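PDB 2BE1: Serine/threonine-protein kinase/endoribonuclease IRE1 from Saccharomyces cerevisiae, which senses unfolded proteins in the endoplasmic reticulum lumen through its N-terminal lumenal domain, the part in this structure, and when activated splices HAC1 precursor mRNA. Local coordinates for residues A[32-36]-A[126-131]; A[55-59]-A[71-75]; A[166-170]-A[259-263]; A[212-216]-A[226-232]; A[278-283]-A[332-338]. All coordinates share one frame; numbering follows the deposited sequence.

Contact 1: residues A[32-36]-A[126-131]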
# COMPACT_ATOMS: atom_id res chain seq x y z
N ILE A 32 19.25 23.39 -18.44
CA ILE A 32 18.52 23.21 -17.20
C ILE A 32 17.56 24.39 -16.94
O ILE A 32 17.89 25.34 -16.26
CB ILE A 32 19.49 22.87 -16.02
CG1 ILE A 32 20.06 21.49 -16.25
CG2 ILE A 32 18.80 22.88 -14.69
CD1 ILE A 32 21.13 21.10 -15.34
N ILE A 33 16.37 24.32 -17.50
CA ILE A 33 15.39 25.40 -17.30
C ILE A 33 15.05 25.77 -15.81
O ILE A 33 14.76 26.93 -15.51
CB ILE A 33 14.07 25.08 -18.06
CG1 ILE A 33 14.35 24.44 -19.43
CG2 ILE A 33 13.18 26.32 -18.18
CD1 ILE A 33 13.08 24.10 -20.21
N TRP A 34 15.04 24.81 -14.88
CA TRP A 34 14.83 25.12 -13.45
C TRP A 34 14.98 23.86 -12.66
O TRP A 34 14.61 22.78 -13.16
CB TRP A 34 13.43 25.72 -13.18
CG TRP A 34 12.19 24.89 -13.63
CD1 TRP A 34 11.30 25.23 -14.61
CD2 TRP A 34 11.70 23.67 -13.08
NE1 TRP A 34 10.29 24.28 -14.71
CE2 TRP A 34 10.53 23.31 -13.78
CE3 TRP A 34 12.15 22.83 -12.06
CZ2 TRP A 34 9.83 22.16 -13.53
CZ3 TRP A 34 11.45 21.71 -11.80
CH2 TRP A 34 10.30 21.37 -12.53
N SER A 35 15.53 23.96 -11.45
CA SER A 35 15.60 22.81 -10.53
C SER A 35 14.89 23.15 -9.24
O SER A 35 14.82 24.32 -8.86
CB SER A 35 17.04 22.46 -10.17
OG SER A 35 17.84 22.34 -11.31
N ILE A 36 14.39 22.13 -8.56
CA ILE A 36 13.76 22.27 -7.26
C ILE A 36 14.60 21.44 -6.34
O ILE A 36 14.95 20.32 -6.70
CB ILE A 36 12.41 21.63 -7.31
CG1 ILE A 36 11.57 22.32 -8.35
CG2 ILE A 36 11.72 21.69 -5.96
CD1 ILE A 36 10.41 21.52 -8.73
N ILE A 126 2.94 21.74 -10.37
CA ILE A 126 4.10 22.56 -10.37
C ILE A 126 3.96 23.36 -11.62
O ILE A 126 3.48 22.84 -12.62
CB ILE A 126 5.33 21.67 -10.45
CG1 ILE A 126 5.41 20.78 -9.21
CG2 ILE A 126 6.59 22.50 -10.53
CD1 ILE A 126 6.59 19.89 -9.18
N ASN A 127 4.37 24.62 -11.55
CA ASN A 127 4.34 25.47 -12.72
C ASN A 127 5.50 25.19 -13.60
O ASN A 127 6.61 25.39 -13.16
CB ASN A 127 4.47 26.92 -12.31
CG ASN A 127 4.60 27.81 -13.51
OD1 ASN A 127 5.69 28.24 -13.84
ND2 ASN A 127 3.50 28.02 -14.21
N MET A 128 5.27 24.76 -14.84
CA MET A 128 6.43 24.38 -15.67
C MET A 128 7.36 25.53 -15.97
O MET A 128 8.54 25.44 -15.66
CB MET A 128 6.02 23.84 -17.00
CG MET A 128 5.24 22.63 -16.96
SD MET A 128 4.99 22.29 -18.70
CE MET A 128 4.44 23.84 -19.44
N LEU A 129 6.82 26.57 -16.60
CA LEU A 129 7.53 27.81 -16.88
C LEU A 129 8.58 28.05 -15.81
O LEU A 129 9.75 28.20 -16.09
CB LEU A 129 6.49 28.96 -16.98
CG LEU A 129 6.66 30.49 -16.84
CD1 LEU A 129 7.54 31.26 -17.92
CD2 LEU A 129 5.25 31.10 -16.73
N ASN A 130 8.18 27.99 -14.56
CA ASN A 130 9.01 28.41 -13.46
C ASN A 130 9.61 27.26 -12.58
O ASN A 130 10.80 27.26 -12.29
CB ASN A 130 8.18 29.44 -12.67
CG ASN A 130 8.65 29.66 -11.27
OD1 ASN A 130 7.88 30.07 -10.41
ND2 ASN A 130 9.94 29.40 -11.02
N GLY A 131 8.82 26.28 -12.18
CA GLY A 131 9.28 25.30 -11.19
C GLY A 131 8.72 25.50 -9.77
O GLY A 131 9.11 24.80 -8.79
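Asn127 O, 4.1 Å from Trp34 NE1, is the acceptor around which the turn facing the indole is built. Gly131 N donates to Asn127 O at 2.6 Å and Asn130 N adds a weak bond. Asn130 N also donates to Asn127 OD1, at 2.6 Å, which meets the definition of an Asx motif. Closed in this way, the turn puts several backbone groups against Trp34. Met128 O and Leu129 O lie at the ring edge, near its plane, and Met128 O accepts from Trp34 NE1; the modelled separation is implausibly short, so the detailed geometry of this bond is doubtful. Asn130 O and Gly131 CA instead occupy one face. Gly131 CA is 3.5 Å from the centroid of the five-membered ring and 14° off its normal, a CH-pi contact. Two sheets of the lumenal domain meet here, since strand 31-36 is the outermost strand of one and strand 112-127 belongs to another. Within the first, Ile33 and Trp34 both face Ala24 in a classic beta bulge. Trp34 CG stands between its backbone N and carbonyl carbon (chi1 56°), and the ring reaches the turn. Further along, Ile36 and Ile126 approach tip to tip, CD1 to CD1 at 4.2 Å, with Leu22 touching both. Ile36 CG1 also packs on Gly131 O at 3.5 Å.

Contact 2: residues A[55-59]-A[71-75]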
# COMPACT_ATOMS: atom_id res chain seq x y z
N THR A 55 29.82 -6.29 10.42
CA THR A 55 29.56 -7.24 9.31
C THR A 55 29.94 -6.64 7.96
O THR A 55 29.55 -5.49 7.70
CB THR A 55 28.08 -7.68 9.19
OG1 THR A 55 27.85 -8.04 7.82
CG2 THR A 55 27.04 -6.57 9.61
N TYR A 56 30.64 -7.37 7.09
CA TYR A 56 31.13 -6.70 5.84
C TYR A 56 30.10 -6.66 4.70
O TYR A 56 30.40 -7.00 3.55
CB TYR A 56 32.44 -7.29 5.35
CG TYR A 56 33.46 -7.34 6.45
CD1 TYR A 56 33.71 -6.20 7.22
CD2 TYR A 56 34.17 -8.52 6.73
CE1 TYR A 56 34.67 -6.23 8.26
CE2 TYR A 56 35.14 -8.57 7.76
CZ TYR A 56 35.39 -7.42 8.51
OH TYR A 56 36.35 -7.43 9.53
N GLU A 57 28.88 -6.23 5.06
CA GLU A 57 27.71 -6.29 4.21
C GLU A 57 27.00 -5.00 4.24
O GLU A 57 26.97 -4.34 5.28
CB GLU A 57 26.68 -7.20 4.78
CG GLU A 57 27.03 -8.60 4.88
CD GLU A 57 25.91 -9.22 5.57
OE1 GLU A 57 24.93 -8.47 5.76
OE2 GLU A 57 25.99 -10.42 5.90
N THR A 58 26.29 -4.74 3.15
CA THR A 58 25.52 -3.56 3.06
C THR A 58 24.29 -3.77 2.17
O THR A 58 24.32 -4.54 1.20
CB THR A 58 26.44 -2.46 2.62
OG1 THR A 58 25.92 -1.19 2.99
CG2 THR A 58 26.64 -2.55 1.17
N LEU A 59 23.20 -3.10 2.52
CA LEU A 59 21.97 -3.20 1.74
C LEU A 59 21.94 -2.16 0.68
O LEU A 59 22.29 -1.01 0.97
CB LEU A 59 20.74 -3.00 2.61
CG LEU A 59 19.43 -3.48 1.98
CD1 LEU A 59 19.58 -4.84 1.34
CD2 LEU A 59 18.33 -3.52 2.98
N TYR A 71 22.67 -6.53 -2.92
CA TYR A 71 23.28 -6.73 -1.64
C TYR A 71 24.76 -7.14 -1.75
O TYR A 71 25.14 -7.99 -2.57
CB TYR A 71 22.50 -7.81 -1.01
CG TYR A 71 23.20 -8.59 0.03
CD1 TYR A 71 23.45 -7.99 1.29
CD2 TYR A 71 23.56 -9.95 -0.19
CE1 TYR A 71 24.06 -8.70 2.35
CE2 TYR A 71 24.19 -10.69 0.83
CZ TYR A 71 24.45 -10.05 2.13
OH TYR A 71 25.08 -10.73 3.20
N PHE A 72 25.60 -6.54 -0.91
CA PHE A 72 27.03 -6.74 -1.06
C PHE A 72 27.62 -7.12 0.23
O PHE A 72 27.47 -6.44 1.23
CB PHE A 72 27.72 -5.48 -1.55
CG PHE A 72 29.23 -5.57 -1.59
CD1 PHE A 72 29.97 -5.39 -0.45
CD2 PHE A 72 29.89 -5.77 -2.81
CE1 PHE A 72 31.31 -5.46 -0.49
CE2 PHE A 72 31.25 -5.85 -2.89
CZ PHE A 72 31.97 -5.71 -1.74
N ASN A 73 28.31 -8.24 0.15
CA ASN A 73 29.11 -8.77 1.22
C ASN A 73 30.53 -9.00 0.72
O ASN A 73 30.73 -9.60 -0.35
CB ASN A 73 28.53 -10.07 1.76
CG ASN A 73 29.56 -10.91 2.47
OD1 ASN A 73 30.74 -10.61 2.47
ND2 ASN A 73 29.11 -11.95 3.12
N ALA A 74 31.51 -8.57 1.52
CA ALA A 74 32.94 -8.59 1.16
C ALA A 74 33.44 -9.98 0.88
O ALA A 74 34.39 -10.13 0.15
CB ALA A 74 33.79 -7.95 2.26
N HIS A 75 32.77 -10.97 1.47
CA HIS A 75 32.95 -12.37 1.14
C HIS A 75 32.40 -12.83 -0.22
O HIS A 75 33.04 -13.64 -0.89
CB HIS A 75 32.31 -13.24 2.24
CG HIS A 75 32.85 -12.98 3.64
ND1 HIS A 75 34.21 -13.03 3.97
CD2 HIS A 75 32.19 -12.70 4.81
CE1 HIS A 75 34.36 -12.77 5.26
NE2 HIS A 75 33.16 -12.57 5.80
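Glu57-Leu59 and Tyr71-Asn73 run antiparallel, their short axes 4.7 Å apart at an angle of 171°, as the paired arms of the beta hairpin formed by strands 57-61 and 68-73. Thr58 and Phe72 form the hydrogen-bonded pair: Thr58 N donates to Phe72 O at 2.8 Å, and Phe72 N returns a nearly straight bond to Thr58 O at 3.2 Å. The ladder runs on past the regular strands, where Ala74 N donates to Tyr56 O at 2.8 Å; Tyr56 is itself the centre of an inverse gamma turn, and its CB packs against Ala74 CB. Side chains separate by face. Glu57, Leu59, Tyr71 and Asn73 share one. There the phenol of Tyr71 swings back across the hairpin with CG anti to the backbone N (chi1 156°), and meets the extended Glu57 chain. Glu57 CD lies in the plane of the ring at its edge, and the carboxylate is turned 82° from that plane. Glu57 CG also leans on Asn73 CB at 3.8 Å. The other face carries Thr58 and Phe72. Thr58 CG2 touches Phe72 CB at 4.1 Å, while Thr58 OG1 is hydrogen-bonded to Glu49. The Phe72 ring makes an edge-to-face contact with Tyr310, and strand 77-84 continues the sheet beyond strand 68-73. On the glutamate side, the closest polar approach is Glu57 OE2 to Tyr71 OH, 2.9 Å.

Contact 3: residues A[166-170]-A[259-263]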
# COMPACT_ATOMS: atom_id res chain seq x y z
N ASN A 166 -0.12 26.88 -17.72
CA ASN A 166 0.85 25.96 -18.26
C ASN A 166 1.56 25.36 -17.04
O ASN A 166 2.67 25.73 -16.65
CB ASN A 166 1.81 26.70 -19.19
CG ASN A 166 2.33 27.99 -18.57
OD1 ASN A 166 1.75 28.52 -17.61
ND2 ASN A 166 3.44 28.50 -19.10
N MET A 167 0.85 24.45 -16.38
CA MET A 167 1.45 23.65 -15.34
C MET A 167 1.16 22.19 -15.54
O MET A 167 0.38 21.77 -16.37
CB MET A 167 0.98 24.06 -13.98
CG MET A 167 0.39 25.41 -13.90
SD MET A 167 -0.92 24.98 -12.78
CE MET A 167 -2.03 23.94 -13.80
N ILE A 168 1.82 21.42 -14.71
CA ILE A 168 1.92 20.02 -14.93
C ILE A 168 1.66 19.39 -13.59
O ILE A 168 2.07 19.95 -12.56
CB ILE A 168 3.34 19.68 -15.36
CG1 ILE A 168 3.40 18.24 -15.85
CG2 ILE A 168 4.39 19.92 -14.20
CD1 ILE A 168 4.69 17.93 -16.58
N VAL A 169 0.98 18.24 -13.58
CA VAL A 169 0.76 17.55 -12.30
C VAL A 169 1.48 16.21 -12.29
O VAL A 169 1.36 15.47 -13.24
CB VAL A 169 -0.74 17.34 -11.97
CG1 VAL A 169 -1.47 16.61 -13.12
CG2 VAL A 169 -0.85 16.53 -10.69
N ILE A 170 2.22 15.92 -11.23
CA ILE A 170 3.11 14.78 -11.21
C ILE A 170 2.91 14.02 -9.91
O ILE A 170 2.90 14.63 -8.84
CB ILE A 170 4.59 15.20 -11.33
CG1 ILE A 170 5.48 13.98 -11.22
CG2 ILE A 170 4.96 16.16 -10.22
CD1 ILE A 170 6.87 14.23 -11.57
N GLU A 259 -3.71 20.83 -22.05
CA GLU A 259 -3.19 20.32 -20.80
C GLU A 259 -1.78 19.88 -21.02
O GLU A 259 -1.37 19.67 -22.17
CB GLU A 259 -3.93 19.07 -20.35
CG GLU A 259 -5.45 19.01 -20.56
CD GLU A 259 -5.96 17.57 -20.37
OE1 GLU A 259 -5.76 17.06 -19.24
OE2 GLU A 259 -6.50 16.95 -21.32
N ASN A 260 -1.05 19.69 -19.93
CA ASN A 260 0.33 19.22 -20.00
C ASN A 260 0.42 17.82 -19.46
O ASN A 260 0.78 17.60 -18.31
CB ASN A 260 1.24 20.14 -19.20
CG ASN A 260 1.38 21.46 -19.84
OD1 ASN A 260 1.66 21.54 -21.03
ND2 ASN A 260 1.14 22.53 -19.08
N ILE A 261 0.07 16.85 -20.27
CA ILE A 261 0.15 15.50 -19.76
C ILE A 261 1.54 14.89 -19.87
O ILE A 261 2.17 14.96 -20.91
CB ILE A 261 -0.88 14.61 -20.41
CG1 ILE A 261 -0.21 13.29 -20.79
CG2 ILE A 261 -1.58 15.29 -21.61
CD1 ILE A 261 -1.14 12.13 -20.58
N LEU A 262 2.03 14.29 -18.80
CA LEU A 262 3.38 13.77 -18.89
C LEU A 262 3.51 12.22 -18.93
O LEU A 262 2.76 11.47 -18.29
CB LEU A 262 4.24 14.48 -17.87
CG LEU A 262 4.28 14.01 -16.46
CD1 LEU A 262 5.36 13.02 -16.50
CD2 LEU A 262 4.69 15.11 -15.56
N VAL A 263 4.43 11.75 -19.75
CA VAL A 263 4.60 10.31 -19.92
C VAL A 263 6.11 9.94 -19.84
O VAL A 263 6.98 10.81 -20.11
CB VAL A 263 3.88 9.81 -21.21
CG1 VAL A 263 3.18 10.95 -21.96
CG2 VAL A 263 4.84 9.10 -22.12
O HOH W 1 0.29 14.83 -15.92
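Asn260 ND2 donates to Met167 O at 2.9 Å, with an N-H...O angle of 167°, and so links edge strand 259-264 of one antiparallel sheet to strand 167-179 of another. The two segments run in roughly the same direction, 36° apart, but their axes come no closer than 6.3 Å, and no backbone-to-backbone hydrogen bond joins them: this is packing between two sheets, bridged by side chains and a water. The bond is straight at the donor, and Met167 O lies in the amide plane of Asn260. At the acceptor it is oblique, the nitrogen sitting well above the carbonyl plane and not on a lone pair. Beside it Ile168 and Leu262 cross at about a right angle. Ile168 CG1 is anti to the backbone N (chi1 -169°), which carries CD1 toward Leu262; CD1 lies 3.7 Å from Leu262 CB, whereas its still closer approach to Leu262 CD2 is a doubtful feature of the model. Leu262 CD2 also touches Ile170 CB at 4.2 Å. A water bridges the strands, donating to Val169 O at 3.0 Å and accepting a weak bond from Leu262 N. In the second shell, backbone bonds of Ile168 with Ile126 and of Ile170 with Tyr124 hold one strand, and Ile261 with Phe252 the other. Val169 packs on His95 of the second subunit, placing this strand beside the dimer partner. Leu262 O accepts a hydrogen bond from Gln196 NE2.

Contact 4: residues A[212-216]-A[226-232]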
# COMPACT_ATOMS: atom_id res chain seq x y z
N ASP A 212 9.84 12.42 -31.30
CA ASP A 212 11.07 13.10 -31.65
C ASP A 212 12.05 12.20 -32.33
O ASP A 212 12.08 11.01 -32.07
CB ASP A 212 11.70 13.41 -30.31
CG ASP A 212 12.28 14.68 -30.31
OD1 ASP A 212 12.46 15.09 -31.45
OD2 ASP A 212 12.53 15.25 -29.25
N GLY A 213 12.95 12.70 -33.13
CA GLY A 213 14.06 11.80 -33.46
C GLY A 213 14.86 11.38 -32.21
O GLY A 213 15.33 10.23 -32.08
N MET A 214 14.98 12.36 -31.30
CA MET A 214 15.79 12.33 -30.07
C MET A 214 15.52 11.14 -29.20
O MET A 214 14.67 10.27 -29.50
CB MET A 214 15.60 13.62 -29.21
CG MET A 214 16.58 14.77 -29.47
SD MET A 214 18.21 14.18 -30.01
CE MET A 214 17.92 13.91 -31.79
N CYS A 215 16.20 11.13 -28.07
CA CYS A 215 16.33 9.92 -27.32
C CYS A 215 17.40 10.16 -26.21
O CYS A 215 18.62 10.18 -26.48
CB CYS A 215 16.78 8.90 -28.35
SG CYS A 215 17.62 7.63 -27.58
N ILE A 216 16.97 10.44 -24.98
CA ILE A 216 17.93 11.01 -24.08
C ILE A 216 18.03 10.05 -22.89
O ILE A 216 17.08 9.33 -22.66
CB ILE A 216 17.61 12.46 -23.70
CG1 ILE A 216 17.02 12.43 -22.34
CG2 ILE A 216 16.61 13.20 -24.60
CD1 ILE A 216 17.58 13.48 -21.49
N ALA A 226 21.82 12.97 -24.88
CA ALA A 226 20.84 12.79 -25.98
C ALA A 226 21.52 12.31 -27.22
O ALA A 226 22.45 12.94 -27.72
CB ALA A 226 20.17 14.08 -26.32
N SER A 227 21.02 11.21 -27.76
CA SER A 227 21.51 10.77 -29.05
C SER A 227 20.37 10.58 -30.08
O SER A 227 19.18 10.43 -29.73
CB SER A 227 22.27 9.49 -28.85
OG SER A 227 21.38 8.56 -28.26
N ASP A 228 20.76 10.56 -31.36
CA ASP A 228 19.79 10.32 -32.41
C ASP A 228 19.39 8.87 -32.41
O ASP A 228 20.15 7.99 -31.96
CB ASP A 228 20.29 10.74 -33.80
CG ASP A 228 21.00 9.63 -34.53
OD1 ASP A 228 22.07 9.17 -34.06
OD2 ASP A 228 20.49 9.23 -35.60
N LEU A 229 18.19 8.65 -32.93
CA LEU A 229 17.61 7.34 -32.84
C LEU A 229 18.11 6.40 -33.94
O LEU A 229 18.38 5.20 -33.68
CB LEU A 229 16.11 7.44 -32.82
CG LEU A 229 15.66 6.16 -32.13
CD1 LEU A 229 15.55 6.42 -30.61
CD2 LEU A 229 14.37 5.58 -32.74
N ASP A 230 18.25 6.95 -35.15
CA ASP A 230 18.68 6.21 -36.33
C ASP A 230 19.94 5.46 -36.13
O ASP A 230 19.91 4.26 -36.09
CB ASP A 230 18.93 7.18 -37.46
CG ASP A 230 17.70 7.43 -38.33
OD1 ASP A 230 17.89 8.05 -39.41
OD2 ASP A 230 16.57 7.02 -37.94
N PHE A 231 21.05 6.19 -36.05
CA PHE A 231 22.38 5.63 -35.69
C PHE A 231 23.04 6.14 -34.40
O PHE A 231 24.08 6.72 -34.45
CB PHE A 231 23.38 5.79 -36.83
CG PHE A 231 22.90 6.65 -37.99
CD1 PHE A 231 22.88 6.10 -39.29
CD2 PHE A 231 22.54 7.99 -37.81
CE1 PHE A 231 22.48 6.85 -40.36
CE2 PHE A 231 22.13 8.75 -38.90
CZ PHE A 231 22.10 8.17 -40.16
N ARG A 232 22.38 5.94 -33.28
CA ARG A 232 22.90 6.21 -31.97
C ARG A 232 24.11 7.15 -31.88
O ARG A 232 25.19 6.71 -31.49
CB ARG A 232 23.25 4.86 -31.35
CG ARG A 232 22.13 3.84 -31.39
CD ARG A 232 20.89 4.49 -30.86
NE ARG A 232 20.90 4.54 -29.39
CZ ARG A 232 19.87 4.98 -28.63
NH1 ARG A 232 18.77 5.46 -29.23
NH2 ARG A 232 19.95 4.96 -27.29
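Ser227 N donates to Cys215 O at 2.9 Å (N-H...O angle 162°), and this bond marks the close end of the contact. Next to it Ile216 and Ala226 form an antiparallel non-hydrogen-bonded pair whose CB atoms are 4.0 Å apart, at the base of the hairpin made by strands 216-219 and 223-227. Met214, its chain bent at chi2 and chi3, curls back until SD is 4.2 Å from Ala226 CB. Leu229, with CG anti to the backbone N (chi1 -155°), directs CD1 onto Cys215 CB at 3.6 Å.

Toward Gly213 the pairing gives way to loop against loop, with exposed residues: Gly213 O lies 3.4 Å from Leu229 N. Arg232, also bent along its chain, comes back toward Cys215, but the modelled approach is too short to interpret. The outer loop is shaped by its own bonds. Asp228 OD2 accepts from Phe231 N at 3.1 Å, an Asx motif, while Asp228 OD1 takes Ile233 N and a salt bridge from Arg235. At the loose end, Asp212 OD2 forms a salt bridge with Arg27; at the packed end, Trp236 of strand 234-237 touches both Ile216 and Ala226, and Ile216 reaches Leu13 of strand 8-17.

Contact 5: residues A[278-283]-A[332-338]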
# COMPACT_ATOMS: atom_id res chain seq x y z
N ASN A 278 25.11 -7.93 -17.64
CA ASN A 278 24.74 -8.24 -16.24
C ASN A 278 25.64 -7.55 -15.20
O ASN A 278 25.78 -8.01 -14.07
CB ASN A 278 24.73 -9.77 -15.99
CG ASN A 278 26.06 -10.48 -16.50
OD1 ASN A 278 26.03 -11.28 -17.43
ND2 ASN A 278 27.20 -10.17 -15.87
N LYS A 279 26.27 -6.45 -15.60
CA LYS A 279 27.01 -5.64 -14.65
C LYS A 279 26.22 -4.47 -14.07
O LYS A 279 25.59 -3.71 -14.80
CB LYS A 279 28.27 -5.09 -15.30
CG LYS A 279 28.16 -4.84 -16.75
CD LYS A 279 29.58 -4.91 -17.33
CE LYS A 279 29.66 -4.36 -18.77
NZ LYS A 279 31.04 -4.17 -19.30
N VAL A 280 26.27 -4.31 -12.75
CA VAL A 280 25.67 -3.13 -12.15
C VAL A 280 26.71 -2.17 -11.56
O VAL A 280 27.80 -2.57 -11.16
CB VAL A 280 24.59 -3.51 -11.16
CG1 VAL A 280 24.69 -4.96 -10.80
CG2 VAL A 280 24.61 -2.59 -9.96
N TYR A 281 26.34 -0.89 -11.54
CA TYR A 281 27.14 0.19 -11.01
C TYR A 281 26.63 0.59 -9.63
O TYR A 281 25.44 0.76 -9.47
CB TYR A 281 26.91 1.34 -11.91
CG TYR A 281 27.35 2.62 -11.33
CD1 TYR A 281 28.70 3.02 -11.42
CD2 TYR A 281 26.45 3.47 -10.71
CE1 TYR A 281 29.14 4.23 -10.87
CE2 TYR A 281 26.88 4.68 -10.17
CZ TYR A 281 28.22 5.04 -10.25
OH TYR A 281 28.64 6.19 -9.70
N LEU A 282 27.53 0.72 -8.64
CA LEU A 282 27.19 1.09 -7.23
C LEU A 282 27.73 2.45 -6.92
O LEU A 282 28.77 2.89 -7.47
CB LEU A 282 27.85 0.20 -6.22
CG LEU A 282 27.56 -1.28 -6.35
CD1 LEU A 282 28.27 -2.12 -5.25
CD2 LEU A 282 25.98 -1.46 -6.34
N ASP A 283 27.05 3.12 -6.00
CA ASP A 283 27.41 4.50 -5.62
C ASP A 283 26.54 4.84 -4.47
O ASP A 283 25.55 4.10 -4.22
CB ASP A 283 27.12 5.46 -6.72
CG ASP A 283 27.94 6.69 -6.61
OD1 ASP A 283 28.02 7.48 -7.60
OD2 ASP A 283 28.52 6.88 -5.54
N ILE A 332 34.14 -0.41 -3.16
CA ILE A 332 33.04 -0.97 -3.95
C ILE A 332 32.36 -0.00 -4.89
O ILE A 332 31.57 -0.39 -5.74
CB ILE A 332 31.98 -1.56 -3.05
CG1 ILE A 332 31.20 -0.47 -2.33
CG2 ILE A 332 32.63 -2.52 -2.12
CD1 ILE A 332 29.96 -0.96 -1.70
N MET A 333 32.64 1.26 -4.74
CA MET A 333 32.06 2.19 -5.65
C MET A 333 32.56 1.92 -7.05
O MET A 333 33.74 1.64 -7.24
CB MET A 333 32.46 3.56 -5.22
CG MET A 333 31.82 4.60 -6.05
SD MET A 333 32.60 6.11 -5.45
CE MET A 333 31.56 6.58 -4.02
N GLY A 334 31.66 2.05 -8.03
CA GLY A 334 31.91 1.75 -9.46
C GLY A 334 31.18 0.49 -9.91
O GLY A 334 30.35 -0.08 -9.16
N VAL A 335 31.47 -0.01 -11.10
CA VAL A 335 30.74 -1.19 -11.50
C VAL A 335 31.30 -2.57 -11.12
O VAL A 335 32.47 -2.86 -11.26
CB VAL A 335 30.43 -1.13 -12.97
CG1 VAL A 335 31.32 -0.11 -13.65
CG2 VAL A 335 30.56 -2.54 -13.64
N HIS A 336 30.41 -3.42 -10.64
CA HIS A 336 30.69 -4.83 -10.43
C HIS A 336 29.97 -5.62 -11.48
O HIS A 336 29.30 -5.06 -12.35
CB HIS A 336 30.18 -5.29 -9.08
CG HIS A 336 30.76 -4.54 -7.93
ND1 HIS A 336 30.69 -3.17 -7.82
CD2 HIS A 336 31.42 -4.98 -6.82
CE1 HIS A 336 31.31 -2.78 -6.71
NE2 HIS A 336 31.75 -3.86 -6.09
N GLN A 337 30.10 -6.94 -11.40
CA GLN A 337 29.42 -7.81 -12.31
C GLN A 337 28.74 -9.06 -11.69
O GLN A 337 29.36 -10.11 -11.63
CB GLN A 337 30.44 -8.29 -13.28
CG GLN A 337 29.76 -9.10 -14.27
CD GLN A 337 30.61 -9.37 -15.46
OE1 GLN A 337 31.01 -8.45 -16.20
NE2 GLN A 337 30.89 -10.67 -15.69
N ILE A 338 27.48 -8.98 -11.25
CA ILE A 338 26.79 -10.14 -10.64
C ILE A 338 26.77 -11.37 -11.60
O ILE A 338 26.65 -11.24 -12.83
CB ILE A 338 25.38 -9.76 -10.25
CG1 ILE A 338 24.58 -9.51 -11.55
CG2 ILE A 338 25.42 -8.52 -9.40
CD1 ILE A 338 22.96 -9.52 -11.51
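Near the end of the lumenal domain fragment, strand 334-336 pairs antiparallel with strand 280-284, the middle member of a small sheet completed by strand 290-294. Leu282 and Gly334 are a hydrogen-bonded pair: Leu282 N donates to Gly334 O at 3.0 Å and Gly334 N to Leu282 O at 3.1 Å, both nearly straight at the hydrogen. One step on, His336 N donates to Val280 O at 2.8 Å. The chain leaves helix 325-332 at Met333, and Gly334 (phi 109°) opens the strand at backbone angles that suit glycine. Leu282 holds CG beside its backbone N (chi1 -57°), and its CD1 lies over one face of the His336 imidazole, 3.4 Å from CE1. The same methyl meets Ile332 CD1. The side chains of Val280 and Ile338 cross at about a right angle, Val280 CG1 to Ile338 CG2 3.9 Å, and Leu78 of strand 77-84 touches Val280, His336 and Ile338 on that side. On the other face Tyr281 CB packs on Val335 CB, and Tyr281 OH donates to Asp283 OD1 at 2.5 Å. At the sheet margin Met333 CE rests on Asp283 OD2. Gly334 O accepts from Leu282 N and, weakly, from His336 ND1; a polar hold at the edge and an apolar one over the face would tend to orient the imidazole, consistent with a proton on ND1.

How the contacts relate
Contacts 1 and 3 act on the same elements: strands 112-127 and 167-179 are neighbours, probably hydrogen-bonded through Ile126 N and Ile168 O (3.0 Å), and each packs on an edge strand of the other large sheet. In both, a side-chain N-H meets a backbone carbonyl, with doubtful geometry in contact 1. Contacts 2, 4 and 5 are instead strand pairings within small sheets, bonded backbone to backbone. Contacts 2 and 5 touch where Phe72 packs on Ile332 and His336, on the opposite side of the chain's centre from contacts 1 and 3. Contact 4 runs out into an exposed loop. All five are partly buried, but only contact 3 has no exposed touching residue; contact 5 lies nearest the centre.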